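Glyoxalase-related enzyme, AraC type (Clostridium phytofermentans, PDB 3BT3) is of unknown function but belongs to the VOC superfamily, related to glyoxalases and bleomycin resistance proteins, and probably forms part of an AraC-type transcription regulator. Local coordinates at residues A[91-104]-A[129-143]. Residues are numbered along the deposited sequence; the frame is centred on the assembly and turned at random.
Sequences GVAGFMMIEGIDAL and CSITTTDGCILRFFE
Phe-142 sets its ring between two residues of strand 92-99, Met-97 and Phe-95: Met-97 CA lies over one face, 3.8 Å from the Phe-142 ring centroid, while Phe-142 CE2 rests on a face of Phe-95, the two planes inclined at 33°. Phe-95 CE1 sits centrally over the guanidinium of Arg-140, whose NH2 end is salt-bridged to Glu-128. Beyond them, His-82 and Phe-84 of the second subunit meet Phe-95 edge-to-face. On the other side of the sheet, Leu-104 CD2 covers one face of Phe-141, with Ile-98 CG2 at the ring edge. Met-96 runs alongside Phe-141 in a Met-aromatic contact, SD 4.7 Å from the ring centroid and approaching obliquely.

Five parallel bridges underlie these layers, the register slipping by one at a beta bulge between Val-92 and Gly-94. Where strand gives way to helix, Glu-143, extended with CG anti to its own N (chi1 -174°), accepts a hydrogen bond from Ile-101 N at OE2 (3.0 Å), the N-H coming in from above the carboxylate plane; its bonds to Gly-100 N are weak.

Strand order 92-99, 138-144, 126-132, 120-122 with helix 101-110 is consistent with the beta-alpha-beta-beta-beta module of the VOC superfamily. The parallel pair contributes aromatic and apolar packing, with one guanidinium laid against Phe-95; the carboxylate would probably stabilise the helix start.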
ATOM      1  N   GLY A  91      -9.290  -1.866 -10.445  1.00 32.96           N
ATOM      2  CA  GLY A  91      -9.254  -0.460 -10.092  1.00 29.73           C
ATOM      3  C   GLY A  91      -7.840  -0.070  -9.691  1.00 29.18           C
ATOM      4  O   GLY A  91      -6.872  -0.735 -10.077  1.00 30.66           O
ATOM      5  N   VAL A  92      -7.725   0.996  -8.907  1.00 26.28           N
ATOM      6  CA  VAL A  92      -6.438   1.500  -8.453  1.00 25.58           C
ATOM      7  C   VAL A  92      -5.797   0.651  -7.360  1.00 26.70           C
ATOM      8  O   VAL A  92      -6.405   0.386  -6.324  1.00 28.43           O
ATOM      9  CB  VAL A  92      -6.574   2.952  -7.934  1.00 25.13           C
ATOM     10  CG1 VAL A  92      -5.270   3.388  -7.290  1.00 23.47           C
ATOM     11  CG2 VAL A  92      -6.947   3.888  -9.085  1.00 20.52           C
ATOM     12  N   ALA A  93      -4.554   0.247  -7.595  1.00 26.09           N
ATOM     13  CA  ALA A  93      -3.817  -0.574  -6.644  1.00 26.36           C
ATOM     14  C   ALA A  93      -2.586   0.136  -6.105  1.00 27.17           C
ATOM     15  O   ALA A  93      -1.978  -0.326  -5.151  1.00 30.05           O
ATOM     16  CB  ALA A  93      -3.393  -1.884  -7.304  1.00 23.56           C
ATOM     17  N   GLY A  94      -2.211   1.248  -6.728  1.00 27.69           N
ATOM     18  CA  GLY A  94      -1.034   1.984  -6.299  1.00 26.77           C
ATOM     19  C   GLY A  94      -1.117   3.475  -6.579  1.00 27.00           C
ATOM     20  O   GLY A  94      -1.678   3.909  -7.587  1.00 25.28           O
ATOM     21  N   PHE A  95      -0.543   4.260  -5.678  1.00 27.80           N
ATOM     22  CA  PHE A  95      -0.553   5.711  -5.782  1.00 29.41           C
ATOM     23  C   PHE A  95       0.810   6.173  -5.310  1.00 29.72           C
ATOM     24  O   PHE A  95       0.985   6.488  -4.140  1.00 30.17           O
ATOM     25  CB  PHE A  95      -1.648   6.273  -4.870  1.00 30.94           C
ATOM     26  CG  PHE A  95      -1.769   7.765  -4.915  1.00 32.81           C
ATOM     27  CD1 PHE A  95      -2.039   8.420  -6.115  1.00 33.44           C
ATOM     28  CD2 PHE A  95      -1.630   8.518  -3.756  1.00 32.96           C
ATOM     29  CE1 PHE A  95      -2.172   9.804  -6.163  1.00 34.77           C
ATOM     30  CE2 PHE A  95      -1.762   9.908  -3.789  1.00 36.30           C
ATOM     31  CZ  PHE A  95      -2.036  10.554  -5.001  1.00 34.91           C
ATOM     32  N   MET A  96       1.783   6.216  -6.208  1.00 30.77           N
ATOM     33  CA  MET A  96       3.122   6.585  -5.788  1.00 32.36           C
ATOM     34  C   MET A  96       3.755   7.840  -6.378  1.00 32.50           C
ATOM     35  O   MET A  96       3.630   8.134  -7.565  1.00 34.61           O
ATOM     36  CB  MET A  96       4.062   5.368  -5.937  1.00 30.14           C
ATOM     37  CG  MET A  96       4.162   4.709  -7.316  1.00 31.08           C
ATOM     38  SD  MET A  96       5.004   3.044  -7.278  1.00 26.69           S
ATOM     39  CE  MET A  96       3.656   2.031  -7.593  1.00 26.26           C
ATOM     40  N   MET A  97       4.426   8.581  -5.504  1.00 32.99           N
ATOM     41  CA  MET A  97       5.109   9.810  -5.869  1.00 33.26           C
ATOM     42  C   MET A  97       6.468   9.441  -6.450  1.00 33.94           C
ATOM     43  O   MET A  97       7.218   8.671  -5.841  1.00 33.66           O
ATOM     44  CB  MET A  97       5.301  10.690  -4.628  1.00 32.08           C
ATOM     45  CG  MET A  97       5.917  12.075  -4.900  1.00 30.73           C
ATOM     46  SD  MET A  97       6.610  12.875  -3.410  1.00 30.42           S
ATOM     47  CE  MET A  97       5.137  13.290  -2.504  1.00 28.06           C
ATOM     48  N   ILE A  98       6.782   9.976  -7.627  1.00 33.68           N
ATOM     49  CA  ILE A  98       8.064   9.693  -8.246  1.00 35.62           C
ATOM     50  C   ILE A  98       8.779  10.935  -8.746  1.00 37.01           C
ATOM     51  O   ILE A  98       8.268  12.053  -8.682  1.00 36.82           O
ATOM     52  CB  ILE A  98       7.934   8.738  -9.442  1.00 36.93           C
ATOM     53  CG1 ILE A  98       7.244   9.450 -10.599  1.00 38.34           C
ATOM     54  CG2 ILE A  98       7.162   7.494  -9.045  1.00 37.51           C
ATOM     55  CD1 ILE A  98       7.346   8.700 -11.901  1.00 42.63           C
ATOM     56  N   GLU A  99       9.980  10.715  -9.256  1.00 38.43           N
ATOM     57  CA  GLU A  99      10.786  11.788  -9.790  1.00 38.19           C
ATOM     58  C   GLU A  99      11.268  11.307 -11.149  1.00 35.91           C
ATOM     59  O   GLU A  99      11.877  10.247 -11.257  1.00 34.43           O
ATOM     60  CB  GLU A  99      11.957  12.051  -8.852  1.00 42.38           C
ATOM     61  CG  GLU A  99      12.474  13.471  -8.890  1.00 48.96           C
ATOM     62  CD  GLU A  99      13.164  13.863  -7.595  1.00 53.35           C
ATOM     63  OE1 GLU A  99      13.592  15.032  -7.482  1.00 56.59           O
ATOM     64  OE2 GLU A  99      13.274  13.001  -6.690  1.00 55.30           O
ATOM     65  N   GLY A 100      10.970  12.079 -12.187  1.00 34.16           N
ATOM     66  CA  GLY A 100      11.362  11.701 -13.533  1.00 32.41           C
ATOM     67  C   GLY A 100      10.185  11.039 -14.218  1.00 31.77           C
ATOM     68  O   GLY A 100      10.313   9.956 -14.792  1.00 32.96           O
ATOM     69  N   ILE A 101       9.028  11.693 -14.151  1.00 30.52           N
ATOM     70  CA  ILE A 101       7.813  11.160 -14.745  1.00 30.04           C
ATOM     71  C   ILE A 101       7.939  10.980 -16.258  1.00 30.97           C
ATOM     72  O   ILE A 101       7.357  10.058 -16.829  1.00 31.41           O
ATOM     73  CB  ILE A 101       6.596  12.068 -14.418  1.00 28.85           C
ATOM     74  CG1 ILE A 101       5.308  11.411 -14.900  1.00 30.37           C
ATOM     75  CG2 ILE A 101       6.745  13.422 -15.078  1.00 26.93           C
ATOM     76  CD1 ILE A 101       5.027  10.099 -14.240  1.00 33.99           C
ATOM     77  N   ASP A 102       8.698  11.852 -16.909  1.00 30.43           N
ATOM     78  CA  ASP A 102       8.880  11.744 -18.352  1.00 31.89           C
ATOM     79  C   ASP A 102       9.742  10.528 -18.660  1.00 31.81           C
ATOM     80  O   ASP A 102       9.474   9.789 -19.599  1.00 30.83           O
ATOM     81  CB  ASP A 102       9.538  13.010 -18.895  1.00 32.26           C
ATOM     82  CG  ASP A 102       8.689  14.242 -18.657  1.00 36.40           C
ATOM     83  OD1 ASP A 102       7.663  14.398 -19.360  1.00 36.94           O
ATOM     84  OD2 ASP A 102       9.043  15.043 -17.757  1.00 34.25           O
ATOM     85  N   ALA A 103      10.783  10.328 -17.860  1.00 31.14           N
ATOM     86  CA  ALA A 103      11.663   9.187 -18.046  1.00 31.81           C
ATOM     87  C   ALA A 103      10.854   7.899 -17.872  1.00 31.63           C
ATOM     88  O   ALA A 103      11.026   6.954 -18.635  1.00 31.79           O
ATOM     89  CB  ALA A 103      12.817   9.232 -17.043  1.00 30.35           C
ATOM     90  N   LEU A 104       9.969   7.860 -16.878  1.00 30.90           N
ATOM     91  CA  LEU A 104       9.162   6.662 -16.663  1.00 31.69           C
ATOM     92  C   LEU A 104       8.326   6.313 -17.887  1.00 32.01           C
ATOM     93  O   LEU A 104       8.368   5.188 -18.379  1.00 33.22           O
ATOM     94  CB  LEU A 104       8.220   6.828 -15.468  1.00 31.27           C
ATOM     95  CG  LEU A 104       7.163   5.717 -15.350  1.00 31.01           C
ATOM     96  CD1 LEU A 104       7.846   4.392 -15.146  1.00 30.35           C
ATOM     97  CD2 LEU A 104       6.223   5.996 -14.192  1.00 33.24           C
ATOM     98  N   CYS A 129       0.200  10.103 -14.575  1.00 34.02           N
ATOM     99  CA  CYS A 129      -0.157   9.179 -15.635  1.00 34.10           C
ATOM    100  C   CYS A 129      -0.379   7.857 -14.923  1.00 32.05           C
ATOM    101  O   CYS A 129       0.241   7.589 -13.894  1.00 31.68           O
ATOM    102  CB  CYS A 129       0.959   9.047 -16.679  1.00 34.32           C
ATOM    103  SG  CYS A 129       2.413   8.118 -16.155  1.00 41.23           S
ATOM    104  N   SER A 130      -1.290   7.049 -15.442  1.00 29.81           N
ATOM    105  CA  SER A 130      -1.552   5.766 -14.829  1.00 28.42           C
ATOM    106  C   SER A 130      -1.186   4.641 -15.790  1.00 28.27           C
ATOM    107  O   SER A 130      -1.235   4.801 -17.008  1.00 28.66           O
ATOM    108  CB  SER A 130      -3.017   5.679 -14.379  1.00 27.07           C
ATOM    109  OG  SER A 130      -3.906   5.980 -15.431  1.00 26.18           O
ATOM    110  N   ILE A 131      -0.789   3.508 -15.226  1.00 28.30           N
ATOM    111  CA  ILE A 131      -0.386   2.358 -16.013  1.00 27.93           C
ATOM    112  C   ILE A 131      -1.266   1.189 -15.631  1.00 29.08           C
ATOM    113  O   ILE A 131      -1.616   1.033 -14.467  1.00 30.76           O
ATOM    114  CB  ILE A 131       1.081   1.982 -15.717  1.00 28.87           C
ATOM    115  CG1 ILE A 131       1.965   3.211 -15.928  1.00 30.89           C
ATOM    116  CG2 ILE A 131       1.537   0.827 -16.611  1.00 24.90           C
ATOM    117  CD1 ILE A 131       3.437   2.970 -15.673  1.00 34.35           C
ATOM    118  N   THR A 132      -1.636   0.384 -16.617  1.00 28.42           N
ATOM    119  CA  THR A 132      -2.440  -0.797 -16.370  1.00 27.57           C
ATOM    120  C   THR A 132      -1.436  -1.944 -16.348  1.00 28.63           C
ATOM    121  O   THR A 132      -0.638  -2.072 -17.273  1.00 28.63           O
ATOM    122  CB  THR A 132      -3.442  -1.031 -17.501  1.00 28.33           C
ATOM    123  OG1 THR A 132      -4.303   0.108 -17.621  1.00 28.00           O
ATOM    124  CG2 THR A 132      -4.274  -2.275 -17.216  1.00 25.82           C
ATOM    125  N   THR A 133      -1.459  -2.763 -15.298  1.00 27.64           N
ATOM    126  CA  THR A 133      -0.511  -3.871 -15.201  1.00 27.86           C
ATOM    127  C   THR A 133      -0.969  -5.063 -16.011  1.00 27.70           C
ATOM    128  O   THR A 133      -2.074  -5.065 -16.552  1.00 26.57           O
ATOM    129  CB  THR A 133      -0.318  -4.351 -13.745  1.00 28.05           C
ATOM    130  OG1 THR A 133      -1.517  -4.993 -13.276  1.00 27.59           O
ATOM    131  CG2 THR A 133       0.015  -3.186 -12.856  1.00 27.43           C
ATOM    132  N   THR A 134      -0.115  -6.081 -16.075  1.00 29.53           N
ATOM    133  CA  THR A 134      -0.421  -7.304 -16.815  1.00 31.75           C
ATOM    134  C   THR A 134      -1.593  -8.016 -16.159  1.00 32.39           C
ATOM    135  O   THR A 134      -2.206  -8.888 -16.759  1.00 33.81           O
ATOM    136  CB  THR A 134       0.789  -8.288 -16.843  1.00 31.94           C
ATOM    137  OG1 THR A 134       0.497  -9.387 -17.714  1.00 33.94           O
ATOM    138  CG2 THR A 134       1.064  -8.847 -15.455  1.00 32.50           C
ATOM    139  N   ASP A 135      -1.898  -7.638 -14.921  1.00 32.64           N
ATOM    140  CA  ASP A 135      -2.989  -8.260 -14.186  1.00 32.66           C
ATOM    141  C   ASP A 135      -4.277  -7.457 -14.255  1.00 32.27           C
ATOM    142  O   ASP A 135      -5.311  -7.903 -13.774  1.00 31.02           O
ATOM    143  CB  ASP A 135      -2.579  -8.449 -12.726  1.00 33.63           C
ATOM    144  CG  ASP A 135      -1.377  -9.359 -12.579  1.00 36.98           C
ATOM    145  OD1 ASP A 135      -0.341  -8.925 -12.031  1.00 35.49           O
ATOM    146  OD2 ASP A 135      -1.473 -10.519 -13.026  1.00 39.04           O
ATOM    147  N   GLY A 136      -4.207  -6.264 -14.838  1.00 32.64           N
ATOM    148  CA  GLY A 136      -5.392  -5.433 -14.945  1.00 32.30           C
ATOM    149  C   GLY A 136      -5.527  -4.281 -13.957  1.00 32.06           C
ATOM    150  O   GLY A 136      -6.336  -3.390 -14.189  1.00 32.52           O
ATOM    151  N   CYS A 137      -4.756  -4.280 -12.870  1.00 30.18           N
ATOM    152  CA  CYS A 137      -4.847  -3.198 -11.889  1.00 30.92           C
ATOM    153  C   CYS A 137      -4.273  -1.926 -12.463  1.00 29.47           C
ATOM    154  O   CYS A 137      -3.494  -1.950 -13.424  1.00 28.69           O
ATOM    155  CB  CYS A 137      -4.048  -3.481 -10.615  1.00 33.29           C
ATOM    156  SG  CYS A 137      -3.778  -5.173 -10.208  1.00 44.80           S
ATOM    157  N   ILE A 138      -4.637  -0.822 -11.823  1.00 27.22           N
ATOM    158  CA  ILE A 138      -4.176   0.495 -12.209  1.00 24.90           C
ATOM    159  C   ILE A 138      -3.132   1.011 -11.230  1.00 24.25           C
ATOM    160  O   ILE A 138      -3.312   0.926 -10.012  1.00 24.56           O
ATOM    161  CB  ILE A 138      -5.341   1.523 -12.226  1.00 24.43           C
ATOM    162  CG1 ILE A 138      -6.442   1.074 -13.192  1.00 25.19           C
ATOM    163  CG2 ILE A 138      -4.808   2.896 -12.581  1.00 21.58           C
ATOM    164  CD1 ILE A 138      -5.960   0.776 -14.598  1.00 25.20           C
ATOM    165  N   LEU A 139      -2.044   1.548 -11.765  1.00 23.91           N
ATOM    166  CA  LEU A 139      -1.007   2.132 -10.931  1.00 23.42           C
ATOM    167  C   LEU A 139      -0.913   3.598 -11.306  1.00 24.28           C
ATOM    168  O   LEU A 139      -0.699   3.936 -12.478  1.00 21.14           O
ATOM    169  CB  LEU A 139       0.349   1.470 -11.174  1.00 22.43           C
ATOM    170  CG  LEU A 139       0.496  -0.007 -10.845  1.00 23.42           C
ATOM    171  CD1 LEU A 139       1.942  -0.418 -11.026  1.00 21.15           C
ATOM    172  CD2 LEU A 139       0.039  -0.260  -9.411  1.00 24.22           C
ATOM    173  N   ARG A 140      -1.071   4.465 -10.314  1.00 24.18           N
ATOM    174  CA  ARG A 140      -0.985   5.900 -10.547  1.00 24.08           C
ATOM    175  C   ARG A 140       0.391   6.424 -10.156  1.00 25.17           C
ATOM    176  O   ARG A 140       0.906   6.130  -9.081  1.00 25.92           O
ATOM    177  CB  ARG A 140      -2.076   6.628  -9.760  1.00 22.70           C
ATOM    178  CG  ARG A 140      -3.492   6.281 -10.222  1.00 24.37           C
ATOM    179  CD  ARG A 140      -4.557   7.003  -9.412  1.00 19.49           C
ATOM    180  NE  ARG A 140      -4.376   8.448  -9.457  1.00 25.21           N
ATOM    181  CZ  ARG A 140      -5.085   9.317  -8.743  1.00 27.61           C
ATOM    182  NH1 ARG A 140      -6.036   8.893  -7.923  1.00 29.19           N
ATOM    183  NH2 ARG A 140      -4.844  10.616  -8.845  1.00 28.45           N
ATOM    184  N   PHE A 141       0.993   7.191 -11.051  1.00 26.04           N
ATOM    185  CA  PHE A 141       2.306   7.768 -10.802  1.00 28.04           C
ATOM    186  C   PHE A 141       2.171   9.283 -10.890  1.00 29.70           C
ATOM    187  O   PHE A 141       1.508   9.803 -11.793  1.00 30.43           O
ATOM    188  CB  PHE A 141       3.304   7.268 -11.848  1.00 28.34           C
ATOM    189  CG  PHE A 141       3.622   5.798 -11.730  1.00 29.45           C
ATOM    190  CD1 PHE A 141       4.624   5.355 -10.870  1.00 30.19           C
ATOM    191  CD2 PHE A 141       2.916   4.858 -12.470  1.00 29.70           C
ATOM    192  CE1 PHE A 141       4.919   3.996 -10.750  1.00 30.53           C
ATOM    193  CE2 PHE A 141       3.201   3.495 -12.357  1.00 30.77           C
ATOM    194  CZ  PHE A 141       4.204   3.064 -11.500  1.00 30.71           C
ATOM    195  N   PHE A 142       2.769  10.004  -9.951  1.00 29.40           N
ATOM    196  CA  PHE A 142       2.678  11.452 -10.011  1.00 31.75           C
ATOM    197  C   PHE A 142       3.954  12.118  -9.559  1.00 34.11           C
ATOM    198  O   PHE A 142       4.748  11.534  -8.819  1.00 35.98           O
ATOM    199  CB  PHE A 142       1.482  11.962  -9.181  1.00 31.30           C
ATOM    200  CG  PHE A 142       1.658  11.821  -7.694  1.00 29.93           C
ATOM    201  CD1 PHE A 142       2.322  12.800  -6.962  1.00 28.85           C
ATOM    202  CD2 PHE A 142       1.183  10.693  -7.030  1.00 29.52           C
ATOM    203  CE1 PHE A 142       2.513  12.656  -5.586  1.00 29.81           C
ATOM    204  CE2 PHE A 142       1.367  10.540  -5.659  1.00 29.66           C
ATOM    205  CZ  PHE A 142       2.035  11.524  -4.935  1.00 28.30           C
ATOM    206  N   GLU A 143       4.153  13.338 -10.042  1.00 36.57           N
ATOM    207  CA  GLU A 143       5.313  14.147  -9.692  1.00 38.85           C
ATOM    208  C   GLU A 143       4.800  15.569  -9.529  1.00 40.01           C
ATOM    209  O   GLU A 143       4.173  16.129 -10.441  1.00 36.08           O
ATOM    210  CB  GLU A 143       6.370  14.091 -10.795  1.00 39.74           C
ATOM    211  CG  GLU A 143       7.660  14.796 -10.426  1.00 42.17           C
ATOM    212  CD  GLU A 143       8.753  14.631 -11.471  1.00 45.81           C
ATOM    213  OE1 GLU A 143       9.911  14.990 -11.168  1.00 47.03           O
ATOM    214  OE2 GLU A 143       8.465  14.152 -12.589  1.00 44.21           O
TER
HETATM  215  O   HOH W   1      -8.579  -2.174 -13.132  1.00 38.81           O